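Local coordinates for DUF1285 domain-containing protein (Shewanella baltica, PDB 2RA9), which is of unknown function but belongs to a family with a new fold of repeated structural motifs and a possible involvement in signal transduction, at residues S41-A44 against K45-K48; F62-P66 against V67-R71; N140-N143 against L144-N148. All blocks are in the same frame, centred on the assembly; numbering follows the deposited sequence.

Contact 1 (S41-A44 against K45-K48)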
loop_
_atom_site.group_PDB
_atom_site.type_symbol
_atom_site.label_atom_id
_atom_site.label_comp_id
_atom_site.label_asym_id
_atom_site.label_seq_id
_atom_site.Cartn_x
_atom_site.Cartn_y
_atom_site.Cartn_z
ATOM N N SER A 41 9.370 16.808 -0.905
ATOM C CA SER A 41 9.071 15.622 -1.699
ATOM C C SER A 41 10.210 14.632 -1.749
ATOM O O SER A 41 11.354 15.004 -2.023
ATOM C CB SER A 41 8.714 16.039 -3.115
ATOM O OG SER A 41 8.408 14.903 -3.901
ATOM N N LEU A 42 9.913 13.360 -1.470
ATOM C CA LEU A 42 10.897 12.291 -1.654
ATOM C C LEU A 42 10.724 11.677 -3.043
ATOM O O LEU A 42 9.600 11.333 -3.434
ATOM C CB LEU A 42 10.680 11.168 -0.614
ATOM C CG LEU A 42 11.000 11.539 0.842
ATOM C CD1 LEU A 42 10.756 10.325 1.716
ATOM C CD2 LEU A 42 12.420 12.009 0.998
ATOM N N PRO A 43 11.834 11.510 -3.792
ATOM C CA PRO A 43 11.753 10.690 -4.978
ATOM C C PRO A 43 11.269 9.282 -4.688
ATOM O O PRO A 43 11.447 8.757 -3.593
ATOM C CB PRO A 43 13.182 10.650 -5.504
ATOM C CG PRO A 43 13.861 11.855 -4.906
ATOM C CD PRO A 43 13.193 12.043 -3.564
ATOM N N ALA A 44 10.672 8.663 -5.686
ATOM C CA ALA A 44 10.088 7.339 -5.525
ATOM C C ALA A 44 11.057 6.351 -4.889
ATOM O O ALA A 44 10.653 5.560 -4.064
ATOM C CB ALA A 44 9.578 6.807 -6.902
ATOM N N LYS A 45 12.327 6.360 -5.307
ATOM C CA LYS A 45 13.270 5.360 -4.801
ATOM C C LYS A 45 13.544 5.583 -3.316
ATOM O O LYS A 45 13.804 4.639 -2.621
ATOM C CB LYS A 45 14.586 5.296 -5.583
ATOM C CG LYS A 45 15.450 6.500 -5.523
ATOM C CD LYS A 45 16.663 6.303 -6.470
ATOM C CE LYS A 45 17.682 7.387 -6.312
ATOM N NZ LYS A 45 18.774 7.303 -7.335
ATOM N N PHE A 46 13.489 6.839 -2.848
ATOM C CA PHE A 46 13.594 7.086 -1.426
ATOM C C PHE A 46 12.360 6.672 -0.677
ATOM O O PHE A 46 12.477 6.102 0.395
ATOM C CB PHE A 46 14.015 8.529 -1.133
ATOM C CG PHE A 46 15.458 8.764 -1.420
ATOM C CD1 PHE A 46 16.397 8.458 -0.473
ATOM C CD2 PHE A 46 15.866 9.186 -2.660
ATOM C CE1 PHE A 46 17.735 8.603 -0.728
ATOM C CE2 PHE A 46 17.229 9.333 -2.942
ATOM C CZ PHE A 46 18.149 9.042 -2.005
ATOM N N ALA A 47 11.164 6.932 -1.229
ATOM C CA ALA A 47 9.948 6.415 -0.640
ATOM C C ALA A 47 10.020 4.883 -0.552
ATOM O O ALA A 47 9.604 4.295 0.455
ATOM C CB ALA A 47 8.763 6.833 -1.453
ATOM N N LYS A 48 10.535 4.227 -1.597
ATOM C CA LYS A 48 10.634 2.753 -1.604
ATOM C C LYS A 48 11.612 2.263 -0.504
ATOM O O LYS A 48 11.328 1.307 0.202
ATOM C CB LYS A 48 11.091 2.290 -2.995
ATOM C CG LYS A 48 11.288 0.829 -3.150
ATOM C CD LYS A 48 11.559 0.465 -4.599
ATOM C CE LYS A 48 11.699 -1.032 -4.761
ATOM N NZ LYS A 48 11.606 -1.415 -6.207
#

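Contact 2 (F62-P66 against V67-R71). With EDO (1,2-ethanediol), chain C.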
loop_
_atom_site.group_PDB
_atom_site.type_symbol
_atom_site.label_atom_id
_atom_site.label_comp_id
_atom_site.label_asym_id
_atom_site.label_seq_id
_atom_site.Cartn_x
_atom_site.Cartn_y
_atom_site.Cartn_z
ATOM N N PHE A 62 4.656 3.686 11.399
ATOM C CA PHE A 62 6.002 3.892 11.886
ATOM C C PHE A 62 7.009 3.351 10.913
ATOM O O PHE A 62 6.729 2.382 10.205
ATOM C CB PHE A 62 6.217 3.112 13.225
ATOM C CG PHE A 62 5.228 3.444 14.296
ATOM C CD1 PHE A 62 4.015 2.779 14.347
ATOM C CD2 PHE A 62 5.508 4.405 15.232
ATOM C CE1 PHE A 62 3.081 3.096 15.300
ATOM C CE2 PHE A 62 4.558 4.715 16.215
ATOM C CZ PHE A 62 3.342 4.096 16.200
ATOM N N LEU A 63 8.161 4.001 10.873
ATOM C CA LEU A 63 9.357 3.440 10.289
ATOM C C LEU A 63 10.133 2.814 11.457
ATOM O O LEU A 63 10.390 3.476 12.485
ATOM C CB LEU A 63 10.193 4.507 9.589
ATOM C CG LEU A 63 9.473 5.313 8.522
ATOM C CD1 LEU A 63 10.422 6.358 7.901
ATOM C CD2 LEU A 63 8.889 4.415 7.416
ATOM N N ILE A 64 10.517 1.559 11.280
ATOM C CA ILE A 64 11.055 0.775 12.356
ATOM C C ILE A 64 12.444 0.247 12.056
ATOM O O ILE A 64 12.623 -0.589 11.155
ATOM C CB ILE A 64 10.102 -0.453 12.709
ATOM C CG1 ILE A 64 8.749 0.060 13.186
ATOM C CG2 ILE A 64 10.773 -1.346 13.773
ATOM C CD1 ILE A 64 8.735 0.837 14.483
ATOM N N THR A 65 13.437 0.708 12.828
ATOM C CA THR A 65 14.799 0.172 12.782
ATOM C C THR A 65 15.269 -0.032 14.226
ATOM O O THR A 65 14.620 0.444 15.155
ATOM C CB THR A 65 15.797 1.126 12.097
ATOM O OG1 THR A 65 15.930 2.332 12.854
ATOM C CG2 THR A 65 15.391 1.435 10.676
ATOM N N PRO A 66 16.346 -0.808 14.432
ATOM C CA PRO A 66 16.811 -0.995 15.805
ATOM C C PRO A 66 17.035 0.306 16.574
ATOM O O PRO A 66 16.620 0.420 17.736
ATOM C CB PRO A 66 18.089 -1.798 15.626
ATOM C CG PRO A 66 17.808 -2.633 14.348
ATOM C CD PRO A 66 17.063 -1.654 13.477
ATOM N N VAL A 67 17.661 1.284 15.941
ATOM C CA VAL A 67 18.079 2.493 16.629
ATOM C C VAL A 67 17.011 3.573 16.603
ATOM O O VAL A 67 16.908 4.363 17.542
ATOM C CB VAL A 67 19.388 3.040 16.027
ATOM C CG1 VAL A 67 19.796 4.343 16.695
ATOM C CG2 VAL A 67 20.505 1.980 16.144
ATOM N N GLU A 68 16.231 3.628 15.517
ATOM C CA GLU A 68 15.317 4.732 15.281
ATOM C C GLU A 68 13.949 4.184 14.911
ATOM O O GLU A 68 13.822 3.395 13.957
ATOM C CB GLU A 68 15.818 5.641 14.150
ATOM C CG GLU A 68 17.127 6.297 14.377
ATOM C CD GLU A 68 17.539 7.220 13.201
ATOM O OE1 GLU A 68 16.644 7.706 12.458
ATOM O OE2 GLU A 68 18.759 7.482 13.037
ATOM N N LYS A 69 12.942 4.574 15.703
ATOM C CA LYS A 69 11.575 4.216 15.456
ATOM C C LYS A 69 10.774 5.506 15.460
ATOM O O LYS A 69 10.741 6.193 16.472
ATOM C CB LYS A 69 11.033 3.218 16.493
ATOM C CG LYS A 69 11.807 1.920 16.519
ATOM C CD LYS A 69 11.375 1.013 17.660
ATOM C CE LYS A 69 12.226 -0.234 17.785
ATOM N NZ LYS A 69 13.687 0.070 17.952
ATOM N N VAL A 70 10.188 5.841 14.305
ATOM C CA VAL A 70 9.595 7.142 14.125
ATOM C C VAL A 70 8.218 7.024 13.445
ATOM O O VAL A 70 7.930 6.059 12.791
ATOM C CB VAL A 70 10.502 8.103 13.334
ATOM C CG1 VAL A 70 11.887 8.199 13.977
ATOM C CG2 VAL A 70 10.602 7.686 11.881
ATOM N N ARG A 71 7.394 8.050 13.655
ATOM C CA ARG A 71 6.039 8.070 13.152
ATOM C C ARG A 71 5.961 8.575 11.708
ATOM O O ARG A 71 6.779 9.372 11.252
ATOM C CB ARG A 71 5.158 8.944 14.021
ATOM C CG ARG A 71 5.007 8.447 15.435
ATOM C CD ARG A 71 4.054 9.345 16.195
ATOM N NE ARG A 71 3.731 8.870 17.548
ATOM C CZ ARG A 71 2.767 8.007 17.864
ATOM N NH1 ARG A 71 1.972 7.459 16.948
ATOM N NH2 ARG A 71 2.582 7.686 19.138
HETATM C C1 EDO C . 14.506 4.593 19.476
HETATM O O1 EDO C . 13.612 5.106 18.511
HETATM C C2 EDO C . 14.821 3.144 19.159
HETATM O O2 EDO C . 13.769 2.280 19.604
#

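Contact 3 (N140-N143 against L144-N148). With NA (sodium ion), chain B; EDO (1,2-ethanediol), chain H.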
loop_
_atom_site.group_PDB
_atom_site.type_symbol
_atom_site.label_atom_id
_atom_site.label_comp_id
_atom_site.label_asym_id
_atom_site.label_seq_id
_atom_site.Cartn_x
_atom_site.Cartn_y
_atom_site.Cartn_z
ATOM N N ASN A 140 -12.669 -6.703 -13.615
ATOM C CA ASN A 140 -12.605 -7.724 -14.666
ATOM C C ASN A 140 -11.841 -8.959 -14.234
ATOM O O ASN A 140 -12.093 -10.048 -14.753
ATOM C CB ASN A 140 -11.908 -7.195 -15.914
ATOM C CG ASN A 140 -12.676 -6.082 -16.654
ATOM O OD1 ASN A 140 -13.889 -5.864 -16.477
ATOM N ND2 ASN A 140 -11.947 -5.386 -17.498
ATOM N N GLU A 141 -10.872 -8.803 -13.343
ATOM C CA GLU A 141 -9.996 -9.922 -12.920
ATOM C C GLU A 141 -10.692 -10.963 -12.052
ATOM O O GLU A 141 -10.235 -12.106 -11.950
ATOM C CB GLU A 141 -8.797 -9.371 -12.115
ATOM C CG GLU A 141 -7.720 -10.394 -11.774
ATOM C CD GLU A 141 -7.099 -11.027 -13.010
ATOM O OE1 GLU A 141 -6.852 -10.311 -13.984
ATOM O OE2 GLU A 141 -6.882 -12.258 -13.033
ATOM N N PHE A 142 -11.761 -10.584 -11.373
ATOM C CA PHE A 142 -12.437 -11.471 -10.428
ATOM C C PHE A 142 -12.750 -12.821 -11.090
ATOM O O PHE A 142 -13.159 -12.875 -12.254
ATOM C CB PHE A 142 -13.748 -10.832 -9.971
ATOM C CG PHE A 142 -14.570 -11.705 -9.067
ATOM C CD1 PHE A 142 -14.296 -11.783 -7.714
ATOM C CD2 PHE A 142 -15.633 -12.425 -9.570
ATOM C CE1 PHE A 142 -15.038 -12.587 -6.889
ATOM C CE2 PHE A 142 -16.411 -13.227 -8.730
ATOM C CZ PHE A 142 -16.108 -13.306 -7.403
ATOM N N ASN A 143 -12.529 -13.895 -10.316
ATOM C CA ASN A 143 -12.900 -15.270 -10.647
ATOM C C ASN A 143 -13.756 -15.754 -9.489
ATOM O O ASN A 143 -13.432 -15.499 -8.345
ATOM C CB ASN A 143 -11.687 -16.238 -10.716
ATOM C CG ASN A 143 -10.717 -15.937 -11.867
ATOM O OD1 ASN A 143 -10.988 -15.144 -12.787
ATOM N ND2 ASN A 143 -9.613 -16.615 -11.846
ATOM N N LEU A 144 -14.788 -16.532 -9.789
ATOM C CA LEU A 144 -15.575 -17.155 -8.712
ATOM C C LEU A 144 -14.724 -17.923 -7.702
ATOM O O LEU A 144 -15.035 -17.964 -6.487
ATOM C CB LEU A 144 -16.658 -18.058 -9.287
ATOM C CG LEU A 144 -17.920 -18.116 -8.390
ATOM C CD1 LEU A 144 -18.467 -16.703 -7.950
ATOM C CD2 LEU A 144 -18.990 -18.885 -9.063
ATOM N N SER A 145 -13.630 -18.514 -8.178
ATOM C CA SER A 145 -12.727 -19.238 -7.264
ATOM C C SER A 145 -12.089 -18.366 -6.184
ATOM O O SER A 145 -11.601 -18.876 -5.188
ATOM C CB SER A 145 -11.631 -19.961 -8.035
ATOM O OG SER A 145 -10.865 -19.034 -8.771
ATOM N N ASP A 146 -12.081 -17.058 -6.387
ATOM C CA ASP A 146 -11.483 -16.138 -5.404
ATOM C C ASP A 146 -12.216 -16.166 -4.065
ATOM O O ASP A 146 -11.658 -15.760 -3.035
ATOM C CB ASP A 146 -11.461 -14.715 -5.960
ATOM C CG ASP A 146 -10.440 -14.530 -7.031
ATOM O OD1 ASP A 146 -9.395 -15.263 -7.026
ATOM O OD2 ASP A 146 -10.675 -13.668 -7.904
ATOM N N LEU A 147 -13.445 -16.670 -4.061
ATOM C CA LEU A 147 -14.224 -16.729 -2.833
ATOM C C LEU A 147 -13.956 -17.981 -2.003
ATOM O O LEU A 147 -14.463 -18.106 -0.887
ATOM C CB LEU A 147 -15.703 -16.692 -3.171
ATOM C CG LEU A 147 -16.190 -15.522 -4.014
ATOM C CD1 LEU A 147 -17.661 -15.769 -4.343
ATOM C CD2 LEU A 147 -16.007 -14.210 -3.317
ATOM N N ASN A 148 -13.165 -18.899 -2.548
ATOM C CA ASN A 148 -12.925 -20.188 -1.917
ATOM C C ASN A 148 -11.987 -20.045 -0.729
ATOM O O ASN A 148 -11.255 -19.074 -0.617
ATOM C CB ASN A 148 -12.350 -21.184 -2.935
ATOM C CG ASN A 148 -13.366 -21.595 -4.012
ATOM O OD1 ASN A 148 -14.571 -21.351 -3.886
ATOM N ND2 ASN A 148 -12.879 -22.227 -5.070
HETATM NA NA NA B . -13.765 -11.859 -14.170
HETATM C C1 EDO H . -17.189 -7.577 -14.828
HETATM O O1 EDO H . -15.929 -7.770 -15.506
HETATM C C2 EDO H . -18.093 -8.769 -15.020
HETATM O O2 EDO H . -17.370 -10.004 -14.905
HETATM O O HOH W 1 -14.572 -11.337 -16.380
HETATM O O HOH W 2 -12.082 -13.011 -15.384
HETATM O O HOH W 3 -15.155 -10.057 -13.366
#

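Contact 1 (S41-A44 against K45-K48)
Ala47 N gives its hydrogen to Pro43 O over 3.0 Å in a nearly straight bond (166° at the hydrogen), and the next bond of the same alpha-helical pattern runs from Lys48 N to Ala44 O at 2.8 Å. Together they form the first turn of helix 44-51, with Pro43 at the N-cap position where the chain leaves strand 40-41. Phe46 N also leans on Pro43 O, but at 121° that bond is weak, so the carbonyl is gripped mainly by Ala47. A proline has no polar side-chain atom with which to cap the exposed amides of a helix start; what it offers here is its carbonyl oxygen and a compact apolar ring.

That ring lies beside the ring of Phe46, the two side chains pointing the same way. Pro43 CD is 4.0 Å from Phe46 CD2, and the CG of the same proline is equally near. The aromatic ring reaches this place because its CG stands opposite the carbonyl carbon of Phe46 and beside the backbone N (chi1 -74°). The approach is oblique and purely apolar. Leu42 adds a looser touch, its CB being 4.3 Å from Phe46 CB, while its side chain also packs on Trp35 and Tyr37 of strand 35-37. Trp35 meets Ala47 as well, so this strand lies against both the approach to the helix and its first turn.

The extended chain of Lys48 leads away from this turn to a hydrogen bond from NZ to Gly100 O. On the buried side, a small methyl group fits close to the turn's own carbonyls, with Ala47 CB 3.5 Å from Ala44 O and 3.9 Å from Pro43 O.

Contact 2 (F62-P66 against V67-R71)
Leu63 and Val70 exchange two backbone hydrogen bonds across the hairpin of strands 60-64 and 69-74, and Thr65 N and OG1 both donate to Glu68 O at its turn, OG1 at 2.6 Å on a lone pair.

Lys69 runs back over the turn. Its CB lies 3.9 Å from Ile64 CD1, and Lys69 CG touches the same methyl at 3.8 Å. Lys69 CD is 3.3 Å from O2 of an ethanediol probably from the crystallisation liquor; Lys69 CE passes 3.6 Å from Thr65 O. The bend at chi4 (57°) lets Lys69 NZ donate hydrogen bonds to Thr65 O at 3.0 Å and to ethanediol O2 at 2.8 Å.

On the same face Phe62 lies alongside Arg71, with Phe62 CE2 3.8 Å above the guanidinium plane near its rim and the two planes 45° apart. Arg71 NH1 also forms a salt bridge with Glu60. With an alanine in place of Phe62, this face of the guanidinium would probably lose its cover and the arginine be freer to swing about its Glu60 bridge.

The hairpin end is thus closed by polar groups, the ammonium of Lys69 probably settling against the partial negative charge of Thr65 O.

Contact 3 (N140-N143 against L144-N148)
Asn143 and Asp146 hold each other through two hydrogen bonds, one in each direction, where the chain leaves helix 135-141 and winds into the short 3-10 turn 144-147. Asp146 N donates to Asn143 O at 2.8 Å, arriving 48° out of the carbonyl plane, consistent with the tight 3-10 winding. In return, Asn143 N reaches Asp146 OD2 at 3.1 Å, meeting that oxygen from above the carboxylate plane. Asp146 OD1 forms a salt bridge with Arg86. Glu141 OE2 pairs with the same arginine; the two acids, with Glu141 OE2 and Asp146 OD2 6.5 Å apart, probably have their mutual repulsion eased by this shared positive charge. Ser145 OG is hydrogen-bonded to His90 ND1.

Apolar contacts gather round the Phe142 ring. Leu147 CD2 comes to the ring edge near its plane, 4.0 Å from Phe142 CE1, the two side chains crossing at about a right angle. Across the ring, Phe142 CE2 touches Leu144 CD1 at 4.1 Å. The ring stands there because its CG is opposite the backbone N of Phe142 (chi1 176°), which swings it over the 3-10 turn.

The protein's share of the metal coordination is all main chain. A sodium ion is bound by Asn140 O at 2.5 Å and Phe142 O at 2.2 Å, and three waters complete the five ligands found. A bound ethanediol, probably from the crystallisation liquor, donates from O1 to Asn140 OD1, while its O2 is hydrogen-bonded to one of the sodium's waters.

The carbonyls of Asn140, in the last turn of helix 135-141, and of Phe142, just beyond it, thus give a small sodium site of the kind that can form where a helix end leaves carbonyls without helical partners, followed directly by a 3-10 turn that the Asp146 side chain ties back to the chain.

In the fold
From the N terminus the three contacts follow in series, none nested in or crossing another. Contact 1 closes the bend from strand 40-41, at one border of the first six-stranded sheet, into helix 44-51. Contact 2 closes the hairpin of two neighbouring strands in that same sheet; its centre lies about 17 Å from that of contact 1, and both fall in the family's N-terminal domain. The chain then builds a second sheet with the same strand order before helix 135-141 leads to contact 3, which joins that helix to the last ordered residues. Contact 3 lies across the chain's centre from both others, about 34 and 38 Å away between centres.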